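Local coordinates for protein E1 (Kluyveromyces marxianus, PDB 3VX6) that acts as an E1-like enzyme, activating the ubiquitin-like proteins ATG12 and ATG8 for the conjugation reactions on which autophagy and cytoplasm-to-vacuole transport depend, at residues F204-D209 with F235-E240. Sequence-based numbering, arbitrary orientation.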
loop_
_atom_site.group_PDB
_atom_site.type_symbol
_atom_site.label_atom_id
_atom_site.label_comp_id
_atom_site.label_asym_id
_atom_site.label_seq_id
_atom_site.Cartn_x
_atom_site.Cartn_y
_atom_site.Cartn_z
ATOM N N PHE A 204 -6.385 4.961 -0.547
ATOM C CA PHE A 204 -5.282 5.611 0.146
ATOM C C PHE A 204 -5.065 6.969 -0.455
ATOM O O PHE A 204 -4.059 7.619 -0.218
ATOM C CB PHE A 204 -4.005 4.796 0.020
ATOM C CG PHE A 204 -4.032 3.529 0.796
ATOM C CD1 PHE A 204 -5.085 3.252 1.656
ATOM C CD2 PHE A 204 -3.005 2.615 0.677
ATOM C CE1 PHE A 204 -5.115 2.081 2.385
ATOM C CE2 PHE A 204 -3.018 1.442 1.400
ATOM C CZ PHE A 204 -4.078 1.170 2.258
ATOM N N SER A 205 -6.008 7.397 -1.270
ATOM C CA SER A 205 -5.877 8.704 -1.857
ATOM C C SER A 205 -7.193 9.406 -1.621
ATOM O O SER A 205 -8.244 8.773 -1.639
ATOM C CB SER A 205 -5.582 8.603 -3.356
ATOM O OG SER A 205 -5.423 9.892 -3.934
ATOM N N HIS A 206 -7.115 10.702 -1.351
ATOM C CA HIS A 206 -8.289 11.532 -1.152
ATOM C C HIS A 206 -8.308 12.476 -2.334
ATOM O O HIS A 206 -9.122 13.403 -2.387
ATOM C CB HIS A 206 -8.196 12.348 0.132
ATOM C CG HIS A 206 -8.699 11.630 1.340
ATOM N ND1 HIS A 206 -8.729 12.214 2.589
ATOM C CD2 HIS A 206 -9.164 10.369 1.500
ATOM C CE1 HIS A 206 -9.186 11.339 3.466
ATOM N NE2 HIS A 206 -9.457 10.211 2.832
ATOM N N LEU A 207 -7.384 12.248 -3.266
ATOM C CA LEU A 207 -7.309 13.048 -4.478
ATOM C C LEU A 207 -8.571 12.765 -5.279
ATOM O O LEU A 207 -9.000 11.618 -5.385
ATOM C CB LEU A 207 -6.072 12.678 -5.297
ATOM C CG LEU A 207 -4.759 13.274 -4.787
ATOM C CD1 LEU A 207 -3.634 12.876 -5.715
ATOM C CD2 LEU A 207 -4.863 14.802 -4.716
ATOM N N LYS A 208 -9.180 13.810 -5.820
ATOM C CA LYS A 208 -10.401 13.631 -6.588
ATOM C C LYS A 208 -10.200 12.645 -7.739
ATOM O O LYS A 208 -9.413 12.882 -8.656
ATOM C CB LYS A 208 -10.893 14.976 -7.120
ATOM N N ASP A 209 -10.917 11.527 -7.646
ATOM C CA ASP A 209 -10.924 10.460 -8.638
ATOM C C ASP A 209 -9.602 9.831 -8.999
ATOM O O ASP A 209 -9.499 9.082 -9.974
ATOM C CB ASP A 209 -11.632 10.931 -9.903
ATOM C CG ASP A 209 -13.091 11.226 -9.657
ATOM O OD1 ASP A 209 -13.708 10.519 -8.824
ATOM O OD2 ASP A 209 -13.617 12.162 -10.295
ATOM N N PHE A 235 -14.265 3.215 -4.421
ATOM C CA PHE A 235 -13.199 3.871 -3.680
ATOM C C PHE A 235 -13.793 4.719 -2.574
ATOM O O PHE A 235 -14.273 5.824 -2.812
ATOM C CB PHE A 235 -12.364 4.721 -4.635
ATOM C CG PHE A 235 -11.660 3.912 -5.693
ATOM C CD1 PHE A 235 -10.568 3.110 -5.364
ATOM C CD2 PHE A 235 -12.109 3.918 -7.014
ATOM C CE1 PHE A 235 -9.932 2.328 -6.335
ATOM C CE2 PHE A 235 -11.477 3.138 -7.991
ATOM C CZ PHE A 235 -10.389 2.342 -7.651
ATOM N N LEU A 236 -13.776 4.192 -1.359
ATOM C CA LEU A 236 -14.337 4.921 -0.235
ATOM C C LEU A 236 -13.354 5.867 0.429
ATOM O O LEU A 236 -12.195 5.529 0.672
ATOM C CB LEU A 236 -14.913 3.952 0.796
ATOM C CG LEU A 236 -16.148 3.218 0.278
ATOM C CD1 LEU A 236 -15.715 2.117 -0.679
ATOM C CD2 LEU A 236 -16.928 2.633 1.440
ATOM N N ARG A 237 -13.844 7.066 0.715
ATOM C CA ARG A 237 -13.058 8.108 1.359
ATOM C C ARG A 237 -13.892 8.802 2.438
ATOM O O ARG A 237 -15.076 9.093 2.244
ATOM C CB ARG A 237 -12.606 9.157 0.328
ATOM C CG ARG A 237 -11.395 8.792 -0.539
ATOM C CD ARG A 237 -11.781 8.133 -1.859
ATOM N NE ARG A 237 -10.645 8.032 -2.774
ATOM C CZ ARG A 237 -10.189 9.028 -3.528
ATOM N NH1 ARG A 237 -10.772 10.218 -3.487
ATOM N NH2 ARG A 237 -9.147 8.838 -4.325
ATOM N N SER A 238 -13.285 9.069 3.583
ATOM C CA SER A 238 -14.014 9.763 4.636
ATOM C C SER A 238 -14.114 11.218 4.159
ATOM O O SER A 238 -14.843 12.034 4.701
ATOM C CB SER A 238 -13.240 9.663 5.953
ATOM O OG SER A 238 -11.904 10.103 5.787
ATOM N N ASP A 239 -13.380 11.485 3.088
ATOM C CA ASP A 239 -13.260 12.786 2.443
ATOM C C ASP A 239 -14.499 13.359 1.725
ATOM O O ASP A 239 -14.547 14.560 1.454
ATOM C CB ASP A 239 -12.122 12.685 1.424
ATOM C CG ASP A 239 -11.589 14.028 1.006
ATOM O OD1 ASP A 239 -11.172 14.169 -0.168
ATOM O OD2 ASP A 239 -11.572 14.940 1.858
ATOM N N GLU A 240 -15.483 12.514 1.419
ATOM C CA GLU A 240 -16.672 12.925 0.655
ATOM C C GLU A 240 -16.296 12.658 -0.799
ATOM O O GLU A 240 -17.120 12.766 -1.707
ATOM C CB GLU A 240 -16.985 14.422 0.790
ATOM C CG GLU A 240 -17.342 14.881 2.179
ATOM C CD GLU A 240 -18.443 14.045 2.785
ATOM O OE1 GLU A 240 -19.546 14.015 2.198
ATOM O OE2 GLU A 240 -18.195 13.417 3.842
#
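R237 reaches across to L207 and holds its carbonyl oxygen with the end of its guanidinium, joining the loop that follows strand 198-202 to the type I beta turn from R237 to E240, on the chain continuing from strand 231-236. These strands are parallel neighbours in a mixed sheet of the Atg7 N-terminal region. Both terminal nitrogens converge on one acceptor: R237 NH1 lies 2.9 Å and R237 NH2 3.0 Å from L207 O. The oxygen lies in the guanidinium plane, but only NH2 approaches in the carbonyl plane; NH1 sits above it. Arginine suits this buried place because its several N-H groups can serve backbone and side-chain acceptors together: NH2 also forms a salt bridge with D203, and NH1 a hydrogen bond with S241. Putting an alanine here removes both donors to L207 O and would probably leave that oxygen and the D203 carboxylate without these mates.

The aliphatic part of the arginine packs beside H206: R237 CG lies 3.4 Å from H206 CD2. A flat ring fits here because it can be covered broadly: CB of D239 makes a CH-pi contact over its face, 3.6 Å from the ring centroid and 9° off the normal. D239 CG is anti to the backbone N (chi1 -161°), which lays the carboxylate against the imidazole, stacked nearly parallel with planes 7° apart. F53 stacks on the histidine as well. S238 OG lies 3.8 Å from CE1 of H206, while its hydrogen bond goes to L50 O.

Further out, S205 probably helps set the course of the loop toward L207. Serine is apt because its short hydroxyl can fold back on its own backbone in an ST turn while bonding to I210 O: S205 OG accepts from L207 N at 3.1 Å.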